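Deoxyhypusine synthase, putative (Entamoeba histolytica, PDB 7L9R) probably acts as a deoxyhypusine synthase, an NAD-dependent transferase that moves the aminobutyl group of spermidine onto a lysine of the eIF5A precursor. Local coordinates at residues A57-N62 / I337-T341; H112-D116 / F342-R347; K167-K171 / T229-L234; P186-L192 / M243-D249. All blocks are in the same frame, centred on the assembly; numbering follows the deposited sequence.

Interaction 1: A57-N62 / I337-T341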
loop_
_atom_site.group_PDB
_atom_site.type_symbol
_atom_site.label_atom_id
_atom_site.label_comp_id
_atom_site.label_asym_id
_atom_site.label_seq_id
_atom_site.Cartn_x
_atom_site.Cartn_y
_atom_site.Cartn_z
ATOM N N ALA B 57 6.575 -21.359 -5.055
ATOM C CA ALA B 57 7.824 -20.764 -5.521
ATOM C C ALA B 57 8.968 -21.770 -5.454
ATOM O O ALA B 57 9.779 -21.862 -6.384
ATOM C CB ALA B 57 8.150 -19.509 -4.709
ATOM N N ILE B 58 9.041 -22.548 -4.370
ATOM C CA ILE B 58 10.087 -23.565 -4.264
ATOM C C ILE B 58 9.907 -24.624 -5.345
ATOM O O ILE B 58 10.875 -25.051 -5.986
ATOM C CB ILE B 58 10.095 -24.189 -2.856
ATOM C CG1 ILE B 58 10.621 -23.179 -1.838
ATOM C CG2 ILE B 58 10.929 -25.478 -2.834
ATOM C CD1 ILE B 58 10.158 -23.448 -0.428
ATOM N N ASN B 59 8.663 -25.054 -5.577
ATOM C CA ASN B 59 8.420 -26.053 -6.612
ATOM C C ASN B 59 8.787 -25.524 -7.996
ATOM O O ASN B 59 9.404 -26.238 -8.796
ATOM C CB ASN B 59 6.961 -26.508 -6.577
ATOM C CG ASN B 59 6.605 -27.230 -5.287
ATOM O OD1 ASN B 59 7.473 -27.798 -4.616
ATOM N ND2 ASN B 59 5.320 -27.233 -4.943
ATOM N N ILE B 60 8.441 -24.266 -8.283
ATOM C CA ILE B 60 8.665 -23.718 -9.618
ATOM C C ILE B 60 10.156 -23.535 -9.889
ATOM O O ILE B 60 10.630 -23.800 -11.001
ATOM C CB ILE B 60 7.881 -22.401 -9.787
ATOM C CG1 ILE B 60 6.379 -22.685 -9.867
ATOM C CG2 ILE B 60 8.337 -21.641 -11.031
ATOM C CD1 ILE B 60 5.513 -21.445 -9.749
ATOM N N ILE B 61 10.918 -23.087 -8.887
ATOM C CA ILE B 61 12.351 -22.885 -9.089
ATOM C C ILE B 61 13.050 -24.219 -9.326
ATOM O O ILE B 61 13.897 -24.336 -10.219
ATOM C CB ILE B 61 12.963 -22.114 -7.903
ATOM C CG1 ILE B 61 12.524 -20.649 -7.945
ATOM C CG2 ILE B 61 14.486 -22.182 -7.935
ATOM C CD1 ILE B 61 12.924 -19.846 -6.721
ATOM N N ASN B 62 12.685 -25.254 -8.561
ATOM C CA ASN B 62 13.263 -26.575 -8.803
ATOM C C ASN B 62 12.921 -27.093 -10.191
ATOM O O ASN B 62 13.722 -27.815 -10.799
ATOM C CB ASN B 62 12.794 -27.565 -7.738
ATOM C CG ASN B 62 13.510 -27.385 -6.421
ATOM O OD1 ASN B 62 14.694 -27.047 -6.385
ATOM N ND2 ASN B 62 12.790 -27.585 -5.328
ATOM N N ILE B 337 14.029 -20.023 0.680
ATOM C CA ILE B 337 13.722 -20.661 -0.596
ATOM C C ILE B 337 14.984 -21.246 -1.220
ATOM O O ILE B 337 14.965 -22.352 -1.770
ATOM C CB ILE B 337 13.022 -19.658 -1.537
ATOM C CG1 ILE B 337 11.596 -19.382 -1.049
ATOM C CG2 ILE B 337 13.017 -20.159 -2.975
ATOM C CD1 ILE B 337 10.895 -18.246 -1.788
ATOM N N VAL B 338 16.099 -20.514 -1.140
ATOM C CA VAL B 338 17.366 -21.012 -1.670
ATOM C C VAL B 338 17.747 -22.331 -1.008
ATOM O O VAL B 338 18.193 -23.272 -1.675
ATOM C CB VAL B 338 18.463 -19.945 -1.488
ATOM C CG1 VAL B 338 19.854 -20.549 -1.676
ATOM C CG2 VAL B 338 18.239 -18.788 -2.459
ATOM N N SER B 339 17.543 -22.436 0.307
ATOM C CA SER B 339 17.925 -23.652 1.020
ATOM C C SER B 339 17.130 -24.870 0.564
ATOM O O SER B 339 17.606 -25.999 0.728
ATOM C CB SER B 339 17.749 -23.465 2.525
ATOM O OG SER B 339 16.378 -23.525 2.876
ATOM N N LYS B 340 15.941 -24.668 -0.008
ATOM C CA LYS B 340 15.109 -25.756 -0.505
ATOM C C LYS B 340 15.195 -25.918 -2.018
ATOM O O LYS B 340 14.514 -26.784 -2.574
ATOM C CB LYS B 340 13.645 -25.537 -0.096
ATOM C CG LYS B 340 13.433 -25.338 1.403
ATOM C CD LYS B 340 13.590 -26.633 2.180
ATOM C CE LYS B 340 13.356 -26.403 3.667
ATOM N NZ LYS B 340 13.420 -27.680 4.448
ATOM N N THR B 341 16.011 -25.104 -2.698
ATOM C CA THR B 341 16.126 -25.179 -4.151
ATOM C C THR B 341 17.581 -25.161 -4.604
ATOM O O THR B 341 18.186 -26.219 -4.799
ATOM C CB THR B 341 15.361 -24.029 -4.814
ATOM O OG1 THR B 341 15.819 -22.782 -4.283
ATOM C CG2 THR B 341 13.859 -24.159 -4.573
#
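The carboxamide of N62 meets T341 and K340 with different parts of one flat group. T341 CG2 stands over one face, 3.7 Å from N62 CG, and T345 OG1 approaches OD1 from the opposite face. At the ND2 edge, near the amide plane, lies the carbonyl of K340, held by a weak hydrogen bond, N62 ND2 to K340 O 3.3 Å, though nearly straight at 166°. OD1 also lies 3.2 Å from T341 CA. The apolar part follows helix 51-66 back by one turn. I58 sends CG1 toward I337 CG1 at 4.0 Å and turns CG2 to T341 and to the K340 carbonyl. I61 crosses I337 at about a right angle, with its CD1 3.8 Å from I337 CG2, and its own CG2 touches T341 CB. A57 CB closes the row against I337 CD1.

T341 is fixed from within its own segment. With OG1 between the backbone N and the carbonyl carbon (chi1 55°), its hydroxyl donates to I337 O over 2.7 Å; CG2 is thereby turned to I58 and N62. On the far flank of helix 51-66, A57 touches V324 and V326 of strand 322-327. The chemistry implies a mainly dispersive seam between helix 51-66 and the last turn of helix 330-339 with the residues after it, where the weak ND2 bond and the T345 bond at OD1 tie both ends of the amide.

Interaction 2: H112-D116 / F342-R347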
loop_
_atom_site.group_PDB
_atom_site.type_symbol
_atom_site.label_atom_id
_atom_site.label_comp_id
_atom_site.label_asym_id
_atom_site.label_seq_id
_atom_site.Cartn_x
_atom_site.Cartn_y
_atom_site.Cartn_z
ATOM N N HIS B 112 28.244 -20.412 -8.273
ATOM C CA HIS B 112 27.968 -21.799 -8.620
ATOM C C HIS B 112 27.157 -21.940 -9.897
ATOM O O HIS B 112 26.619 -23.020 -10.162
ATOM C CB HIS B 112 27.271 -22.492 -7.450
ATOM C CG HIS B 112 28.156 -22.652 -6.253
ATOM N ND1 HIS B 112 29.134 -23.622 -6.178
ATOM C CD2 HIS B 112 28.242 -21.942 -5.103
ATOM C CE1 HIS B 112 29.770 -23.515 -5.024
ATOM N NE2 HIS B 112 29.250 -22.501 -4.355
ATOM N N LYS B 113 27.089 -20.877 -10.707
ATOM C CA LYS B 113 26.450 -20.914 -12.022
ATOM C C LYS B 113 24.995 -21.364 -11.931
ATOM O O LYS B 113 24.472 -22.017 -12.838
ATOM C CB LYS B 113 27.231 -21.804 -12.988
ATOM C CG LYS B 113 28.671 -21.384 -13.166
ATOM C CD LYS B 113 29.367 -22.226 -14.228
ATOM C CE LYS B 113 30.824 -21.811 -14.389
ATOM N NZ LYS B 113 31.514 -22.563 -15.476
ATOM N N CYS B 114 24.328 -20.969 -10.844
ATOM C CA CYS B 114 22.918 -21.285 -10.654
ATOM C C CYS B 114 22.005 -20.451 -11.535
ATOM O O CYS B 114 20.854 -20.845 -11.758
ATOM C CB CYS B 114 22.532 -21.077 -9.192
ATOM S SG CYS B 114 23.344 -22.222 -8.072
ATOM N N VAL B 115 22.476 -19.296 -12.009
ATOM C CA VAL B 115 21.704 -18.432 -12.887
ATOM C C VAL B 115 22.575 -18.032 -14.069
ATOM O O VAL B 115 23.802 -18.131 -14.033
ATOM C CB VAL B 115 21.164 -17.184 -12.156
ATOM C CG1 VAL B 115 20.367 -17.597 -10.926
ATOM C CG2 VAL B 115 22.303 -16.247 -11.773
ATOM N N ASP B 116 21.917 -17.585 -15.135
ATOM C CA ASP B 116 22.592 -17.250 -16.381
ATOM C C ASP B 116 22.690 -15.756 -16.639
ATOM O O ASP B 116 23.647 -15.313 -17.279
ATOM C CB ASP B 116 21.866 -17.913 -17.553
ATOM C CG ASP B 116 21.780 -19.424 -17.389
ATOM O OD1 ASP B 116 22.832 -20.058 -17.147
ATOM O OD2 ASP B 116 20.663 -19.975 -17.484
ATOM N N PHE B 342 18.149 -23.966 -4.789
ATOM C CA PHE B 342 19.487 -23.857 -5.367
ATOM C C PHE B 342 20.542 -24.595 -4.554
ATOM O O PHE B 342 21.534 -25.070 -5.120
ATOM C CB PHE B 342 19.900 -22.393 -5.502
ATOM C CG PHE B 342 19.165 -21.647 -6.568
ATOM C CD1 PHE B 342 19.437 -21.888 -7.905
ATOM C CD2 PHE B 342 18.234 -20.670 -6.240
ATOM C CE1 PHE B 342 18.779 -21.188 -8.901
ATOM C CE2 PHE B 342 17.571 -19.964 -7.233
ATOM C CZ PHE B 342 17.844 -20.226 -8.567
ATOM N N ALA B 343 20.362 -24.692 -3.237
ATOM C CA ALA B 343 21.389 -25.275 -2.384
ATOM C C ALA B 343 21.327 -26.798 -2.317
ATOM O O ALA B 343 22.283 -27.412 -1.833
ATOM C CB ALA B 343 21.294 -24.686 -0.975
ATOM N N VAL B 344 20.241 -27.418 -2.779
ATOM C CA VAL B 344 20.111 -28.872 -2.745
ATOM C C VAL B 344 19.837 -29.490 -4.110
ATOM O O VAL B 344 20.116 -30.685 -4.296
ATOM C CB VAL B 344 19.021 -29.320 -1.746
ATOM C CG1 VAL B 344 19.511 -29.186 -0.319
ATOM C CG2 VAL B 344 17.749 -28.483 -1.954
ATOM N N THR B 345 19.300 -28.757 -5.075
ATOM C CA THR B 345 18.884 -29.342 -6.342
ATOM C C THR B 345 20.005 -29.167 -7.357
ATOM O O THR B 345 20.449 -28.043 -7.604
ATOM C CB THR B 345 17.602 -28.686 -6.852
ATOM O OG1 THR B 345 16.544 -28.883 -5.904
ATOM C CG2 THR B 345 17.196 -29.298 -8.183
ATOM N N LYS B 346 20.461 -30.272 -7.940
ATOM C CA LYS B 346 21.468 -30.200 -8.991
ATOM C C LYS B 346 20.853 -29.609 -10.255
ATOM O O LYS B 346 19.766 -30.019 -10.676
ATOM C CB LYS B 346 22.040 -31.590 -9.275
ATOM N N ARG B 347 21.543 -28.642 -10.860
ATOM C CA ARG B 347 21.047 -28.010 -12.076
ATOM C C ARG B 347 21.412 -28.852 -13.292
ATOM O O ARG B 347 22.567 -29.261 -13.452
ATOM C CB ARG B 347 21.607 -26.594 -12.230
ATOM C CG ARG B 347 21.058 -25.883 -13.452
ATOM C CD ARG B 347 21.538 -24.444 -13.603
ATOM N NE ARG B 347 20.930 -23.857 -14.793
ATOM C CZ ARG B 347 21.336 -22.748 -15.394
ATOM N NH1 ARG B 347 22.346 -22.033 -14.928
ATOM N NH2 ARG B 347 20.734 -22.367 -16.516
#
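A single guanidinium, that of R347, bonds both the carboxylate of D116 and a backbone carbonyl at the end of a Schellman motif. NH1 and NH2 meet the acid end-on, one nitrogen to each oxygen: R347 NH2 to D116 OD2 is 2.6 Å and R347 NH1 to D116 OD1 is 3.0 Å. The pairing is not coplanar, since the two flat groups are turned 46° against each other; OD2 receives NH2 on its syn lone pair, whereas NH1 meets OD1 from above the carboxylate plane. NH1 also donates to K113 O at 3.0 Å, an acceptor lying almost in the guanidinium plane. K113, with positive phi, is the C-prime residue that ends helix 102-111. The arginine's CG points away from the backbone N (chi1 -177°), which lets the chain, extended from CG to NE, reach K113 O and D116.

Beside this salt bridge, C114 packs on F342. C114 CB comes close to F342 CD1, 3.4 Å, and C114 SG lies 5.0 Å from the F342 ring centroid, 59° off the ring normal, an oblique sulfur-aromatic contact. V115 CG1 adds a looser touch at F342 CZ. The ring itself continues onto L109, I61 and L65.

Both charged groups have further partners: D116 OD2 accepts from I89 N, and R347 NH2 donates to C87 O; R86 makes only a long, weak ion pair with D116. With R347 and I89 N both directed at it, the acid is probably kept ionised, and shared polar atoms tie the tail segment to the start of strand 87-93.

Interaction 3: K167-K171 / T229-L234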
loop_
_atom_site.group_PDB
_atom_site.type_symbol
_atom_site.label_atom_id
_atom_site.label_comp_id
_atom_site.label_asym_id
_atom_site.label_seq_id
_atom_site.Cartn_x
_atom_site.Cartn_y
_atom_site.Cartn_z
ATOM N N LYS B 167 34.023 5.899 -4.326
ATOM C CA LYS B 167 34.039 6.891 -5.399
ATOM C C LYS B 167 35.420 6.994 -6.035
ATOM O O LYS B 167 35.541 7.126 -7.260
ATOM C CB LYS B 167 33.597 8.260 -4.872
ATOM C CG LYS B 167 32.107 8.390 -4.616
ATOM C CD LYS B 167 31.606 9.781 -4.972
ATOM C CE LYS B 167 31.648 10.718 -3.782
ATOM N NZ LYS B 167 30.693 11.851 -3.937
ATOM N N GLN B 168 36.474 6.956 -5.214
ATOM C CA GLN B 168 37.830 7.014 -5.751
ATOM C C GLN B 168 38.105 5.818 -6.650
ATOM O O GLN B 168 38.658 5.967 -7.745
ATOM C CB GLN B 168 38.849 7.076 -4.612
ATOM N N TRP B 169 37.699 4.625 -6.213
ATOM C CA TRP B 169 37.860 3.430 -7.034
ATOM C C TRP B 169 37.120 3.571 -8.360
ATOM O O TRP B 169 37.689 3.326 -9.431
ATOM C CB TRP B 169 37.362 2.204 -6.261
ATOM C CG TRP B 169 37.717 0.884 -6.887
ATOM C CD1 TRP B 169 38.813 0.109 -6.605
ATOM C CD2 TRP B 169 36.979 0.181 -7.897
ATOM N NE1 TRP B 169 38.799 -1.025 -7.379
ATOM C CE2 TRP B 169 37.685 -1.010 -8.176
ATOM C CE3 TRP B 169 35.798 0.445 -8.597
ATOM C CZ2 TRP B 169 37.244 -1.935 -9.122
ATOM C CZ3 TRP B 169 35.360 -0.473 -9.535
ATOM C CH2 TRP B 169 36.081 -1.650 -9.789
ATOM N N LEU B 170 35.844 3.959 -8.305
ATOM C CA LEU B 170 35.069 4.122 -9.532
ATOM C C LEU B 170 35.700 5.159 -10.447
ATOM O O LEU B 170 35.720 4.988 -11.671
ATOM C CB LEU B 170 33.628 4.510 -9.203
ATOM C CG LEU B 170 32.794 3.445 -8.498
ATOM C CD1 LEU B 170 31.483 4.035 -8.010
ATOM C CD2 LEU B 170 32.551 2.267 -9.427
ATOM N N LYS B 171 36.206 6.253 -9.875
ATOM C CA LYS B 171 36.793 7.300 -10.701
ATOM C C LYS B 171 38.085 6.829 -11.356
ATOM O O LYS B 171 38.340 7.133 -12.527
ATOM C CB LYS B 171 37.030 8.557 -9.868
ATOM C CG LYS B 171 35.766 9.321 -9.535
ATOM C CD LYS B 171 36.053 10.462 -8.580
ATOM C CE LYS B 171 34.808 11.277 -8.316
ATOM N NZ LYS B 171 35.062 12.366 -7.334
ATOM N N THR B 229 27.177 9.720 -10.540
ATOM C CA THR B 229 27.734 10.809 -9.739
ATOM C C THR B 229 29.231 10.964 -9.978
ATOM O O THR B 229 29.732 12.086 -10.120
ATOM C CB THR B 229 27.466 10.562 -8.254
ATOM O OG1 THR B 229 26.060 10.386 -8.040
ATOM C CG2 THR B 229 27.974 11.731 -7.409
ATOM N N CYS B 230 29.961 9.844 -10.042
ATOM C CA CYS B 230 31.398 9.910 -10.289
ATOM C C CYS B 230 31.704 10.447 -11.677
ATOM O O CYS B 230 32.704 11.148 -11.868
ATOM C CB CYS B 230 32.027 8.531 -10.102
ATOM S SG CYS B 230 31.949 7.946 -8.410
ATOM N N ILE B 231 30.867 10.119 -12.665
ATOM C CA ILE B 231 31.032 10.711 -13.988
ATOM C C ILE B 231 30.865 12.221 -13.910
ATOM O O ILE B 231 31.656 12.979 -14.481
ATOM C CB ILE B 231 30.038 10.086 -14.983
ATOM C CG1 ILE B 231 30.440 8.652 -15.317
ATOM C CG2 ILE B 231 29.924 10.947 -16.245
ATOM C CD1 ILE B 231 29.420 7.928 -16.157
ATOM N N THR B 232 29.844 12.677 -13.177
ATOM C CA THR B 232 29.559 14.105 -13.077
ATOM C C THR B 232 30.711 14.849 -12.413
ATOM O O THR B 232 31.146 15.902 -12.894
ATOM C CB THR B 232 28.267 14.314 -12.288
ATOM O OG1 THR B 232 27.160 13.758 -13.010
ATOM C CG2 THR B 232 28.022 15.796 -12.047
ATOM N N GLU B 233 31.231 14.301 -11.311
ATOM C CA GLU B 233 32.326 14.955 -10.601
ATOM C C GLU B 233 33.608 14.948 -11.421
ATOM O O GLU B 233 34.316 15.961 -11.481
ATOM C CB GLU B 233 32.535 14.283 -9.245
ATOM C CG GLU B 233 31.348 14.449 -8.316
ATOM C CD GLU B 233 31.501 13.687 -7.019
ATOM O OE1 GLU B 233 32.505 12.955 -6.864
ATOM O OE2 GLU B 233 30.619 13.829 -6.148
ATOM N N LEU B 234 33.913 13.825 -12.078
ATOM C CA LEU B 234 35.097 13.773 -12.931
ATOM C C LEU B 234 35.015 14.786 -14.058
ATOM O O LEU B 234 36.028 15.386 -14.438
ATOM C CB LEU B 234 35.279 12.374 -13.509
ATOM C CG LEU B 234 36.102 11.399 -12.689
ATOM C CD1 LEU B 234 36.072 10.035 -13.347
ATOM C CD2 LEU B 234 37.521 11.928 -12.612
#
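Charge pairing comes first: E233 accepts from two lysines one helical turn apart, K171 and K167, in a salt-bridge network. K171 NZ meets E233 OE1 at 2.7 Å, nearly in line with the C-O bond, whereas K167 NZ reaches E233 OE2 at 3.0 Å on its syn lone pair. Each oxygen therefore has its own ammonium group, which fixes the rotation of the carboxylate. Both lysines cross the glutamate at about a right angle, but K171 is extended beyond CG whereas K167 bends at chi2 (-143°) and chi3 (-91°), so that its nitrogen curls round to the oxygen that K171 does not use.

Dispersion supplies the rest. C230 points its side chain at helix 160-179, its SG 3.8 Å from K167 CG and 3.9 Å from L170 CB. L234 slides past K171 in the opposite direction; L234 CG and K171 CG are 3.8 Å apart. The K167 stem and L170 thus pack on the sulfur, K171 CG on C230 CB, and the ammonium ends go on to E233.

The axes of the short segments approach to 9.7 Å and cross at -72°, a steep crossing with a compact contact. Within the fold, I174 and L175 of helix 160-179 extend the contact to C230, I231 and L234, helix 189-200 backs L170 through M196, helix 124-130 adds I129, and I231 and T232 pack on V247 and N254 of the third subunit.

Interaction 4: P186-L192 / M243-D249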
loop_
_atom_site.group_PDB
_atom_site.type_symbol
_atom_site.label_atom_id
_atom_site.label_comp_id
_atom_site.label_asym_id
_atom_site.label_seq_id
_atom_site.Cartn_x
_atom_site.Cartn_y
_atom_site.Cartn_z
ATOM N N PRO B 186 31.161 3.629 -27.764
ATOM C CA PRO B 186 30.592 3.482 -26.419
ATOM C C PRO B 186 30.585 2.050 -25.908
ATOM O O PRO B 186 30.517 1.082 -26.670
ATOM C CB PRO B 186 29.156 3.995 -26.584
ATOM C CG PRO B 186 28.859 3.827 -28.035
ATOM C CD PRO B 186 30.152 4.049 -28.754
ATOM N N PHE B 187 30.689 1.945 -24.591
ATOM C CA PHE B 187 30.513 0.748 -23.785
ATOM C C PHE B 187 29.047 0.581 -23.388
ATOM O O PHE B 187 28.284 1.547 -23.328
ATOM C CB PHE B 187 31.392 0.839 -22.540
ATOM C CG PHE B 187 32.854 0.883 -22.845
ATOM C CD1 PHE B 187 33.552 -0.284 -23.107
ATOM C CD2 PHE B 187 33.516 2.097 -22.952
ATOM C CE1 PHE B 187 34.906 -0.248 -23.408
ATOM C CE2 PHE B 187 34.867 2.143 -23.268
ATOM C CZ PHE B 187 35.562 0.968 -23.493
ATOM N N THR B 188 28.653 -0.661 -23.112
ATOM C CA THR B 188 27.335 -0.879 -22.542
ATOM C C THR B 188 27.454 -1.097 -21.044
ATOM O O THR B 188 28.543 -1.364 -20.534
ATOM C CB THR B 188 26.648 -2.087 -23.188
ATOM O OG1 THR B 188 27.226 -3.295 -22.685
ATOM C CG2 THR B 188 26.802 -2.041 -24.692
ATOM N N PRO B 189 26.357 -0.969 -20.292
ATOM C CA PRO B 189 26.445 -1.249 -18.849
ATOM C C PRO B 189 26.965 -2.641 -18.532
ATOM O O PRO B 189 27.856 -2.785 -17.684
ATOM C CB PRO B 189 25.003 -1.045 -18.373
ATOM C CG PRO B 189 24.469 -0.018 -19.306
ATOM C CD PRO B 189 25.080 -0.323 -20.648
ATOM N N SER B 190 26.466 -3.671 -19.222
ATOM C CA SER B 190 26.910 -5.030 -18.924
ATOM C C SER B 190 28.403 -5.192 -19.188
ATOM O O SER B 190 29.096 -5.902 -18.449
ATOM C CB SER B 190 26.116 -6.046 -19.746
ATOM O OG SER B 190 26.587 -6.092 -21.084
ATOM N N GLN B 191 28.920 -4.529 -20.231
ATOM C CA GLN B 191 30.356 -4.578 -20.493
ATOM C C GLN B 191 31.150 -3.887 -19.392
ATOM O O GLN B 191 32.179 -4.405 -18.946
ATOM C CB GLN B 191 30.680 -3.935 -21.839
ATOM C CG GLN B 191 30.106 -4.640 -23.043
ATOM C CD GLN B 191 30.302 -3.828 -24.314
ATOM O OE1 GLN B 191 30.882 -2.735 -24.286
ATOM N NE2 GLN B 191 29.822 -4.357 -25.437
ATOM N N LEU B 192 30.694 -2.709 -18.953
ATOM C CA LEU B 192 31.367 -2.005 -17.865
ATOM C C LEU B 192 31.360 -2.831 -16.590
ATOM O O LEU B 192 32.331 -2.815 -15.822
ATOM C CB LEU B 192 30.691 -0.651 -17.624
ATOM C CG LEU B 192 30.844 0.386 -18.745
ATOM C CD1 LEU B 192 30.073 1.650 -18.411
ATOM C CD2 LEU B 192 32.313 0.706 -18.987
ATOM N N MET B 243 31.216 7.075 -22.962
ATOM C CA MET B 243 29.860 7.028 -23.484
ATOM C C MET B 243 29.232 5.695 -23.098
ATOM O O MET B 243 29.916 4.670 -23.021
ATOM C CB MET B 243 29.868 7.218 -24.996
ATOM C CG MET B 243 30.433 8.565 -25.393
ATOM S SD MET B 243 30.526 8.869 -27.163
ATOM C CE MET B 243 31.128 7.292 -27.750
ATOM N N VAL B 244 27.926 5.710 -22.840
ATOM C CA VAL B 244 27.212 4.522 -22.384
ATOM C C VAL B 244 26.040 4.279 -23.323
ATOM O O VAL B 244 25.091 5.074 -23.361
ATOM C CB VAL B 244 26.730 4.645 -20.932
ATOM C CG1 VAL B 244 25.869 3.448 -20.557
ATOM C CG2 VAL B 244 27.912 4.745 -19.975
ATOM N N ASP B 245 26.111 3.192 -24.088
ATOM C CA ASP B 245 25.045 2.804 -24.997
ATOM C C ASP B 245 24.117 1.797 -24.332
ATOM O O ASP B 245 24.567 0.876 -23.643
ATOM C CB ASP B 245 25.597 2.199 -26.284
ATOM C CG ASP B 245 24.507 1.584 -27.145
ATOM O OD1 ASP B 245 23.473 2.255 -27.370
ATOM O OD2 ASP B 245 24.665 0.422 -27.575
ATOM N N LEU B 246 22.817 1.979 -24.546
ATOM C CA LEU B 246 21.820 1.069 -24.006
ATOM C C LEU B 246 21.257 0.110 -25.048
ATOM O O LEU B 246 20.667 -0.907 -24.671
ATOM C CB LEU B 246 20.670 1.871 -23.375
ATOM C CG LEU B 246 20.561 1.846 -21.848
ATOM C CD1 LEU B 246 21.885 2.203 -21.162
ATOM C CD2 LEU B 246 19.436 2.778 -21.393
ATOM N N VAL B 247 21.418 0.402 -26.341
ATOM C CA VAL B 247 20.752 -0.411 -27.353
ATOM C C VAL B 247 21.374 -1.802 -27.430
ATOM O O VAL B 247 20.659 -2.803 -27.565
ATOM C CB VAL B 247 20.768 0.297 -28.722
ATOM C CG1 VAL B 247 20.099 -0.575 -29.788
ATOM C CG2 VAL B 247 20.074 1.651 -28.641
ATOM N N GLN B 248 22.706 -1.897 -27.337
ATOM C CA GLN B 248 23.345 -3.205 -27.450
ATOM C C GLN B 248 22.909 -4.130 -26.326
ATOM O O GLN B 248 22.638 -5.312 -26.563
ATOM C CB GLN B 248 24.865 -3.069 -27.445
ATOM C CG GLN B 248 25.472 -2.538 -28.721
ATOM C CD GLN B 248 26.919 -2.131 -28.523
ATOM O OE1 GLN B 248 27.804 -2.985 -28.348
ATOM N NE2 GLN B 248 27.170 -0.818 -28.527
ATOM N N ASP B 249 22.801 -3.604 -25.102
ATOM C CA ASP B 249 22.325 -4.424 -23.992
ATOM C C ASP B 249 20.866 -4.821 -24.192
ATOM O O ASP B 249 20.481 -5.959 -23.895
ATOM C CB ASP B 249 22.512 -3.681 -22.667
ATOM C CG ASP B 249 23.839 -4.011 -21.980
ATOM O OD1 ASP B 249 24.636 -4.794 -22.541
ATOM O OD2 ASP B 249 24.086 -3.475 -20.879
#
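Two small apolar patches lie around P189 and P186, at a parallel single beta bridge that runs into two capped helices. P189 CG meets L246 CD1 at 3.9 Å, crossing it at about a right angle, and P189 CD rests on V244 CG1, whose sister methyl CG2 touches L192 CD1. On the other side of the bridge, M243 bends at chi3 and lays CE against P186 CD, 3.5 Å away.

The bridge pairs F187 with V244: F187 N donates to M243 O, and D245 N to F187 O at 2.8 Å. That one residue bonds to both neighbours of its partner is the evidence for parallel pairing.

Further out the helices begin. T188 is the N-cap of helix 189-200: Q191 N donates to T188 OG1 and T188 N returns a weak bond to Q191 OE1, a capping box. T188 CG2 lies 3.5 Å from Q248 CB. D245 carries CG opposite the backbone N (chi1 171°), which brings its oxygens to V247 N and Q248 N; OD1 also accepts from V244 N of the third subunit, so the same acid caps a helix and joins two chains.

At the polar edge the buried D249 takes three donors on its two oxygens. OD2 takes S190 N through its syn lone pair at 2.9 Å, and OD1 receives both S190 OG, 2.8 Å, and, from above the carboxylate plane, T188 OG1, 3.0 Å.

Interactions 1 and 2 are one continuous region: their centres lie 10 Å apart, V338 O and A343 N make a probable hydrogen bond at 3.0 Å, and I61 CG2 packs on F342 CE2 at 3.9 Å. Together they join the chain's end to helix 51-66 and the turn after helix 102-111, and both border the second subunit. Interactions 3 and 4 lie on the opposite side of the chain's centre, 18 Å apart between centres, about 5 Å between nearest atoms; both face the third subunit, and their segments alternate along the sequence. Interaction 2 comes nearer to interaction 4, about 10 Å between nearest atoms, than to interaction 3, at about 20 Å.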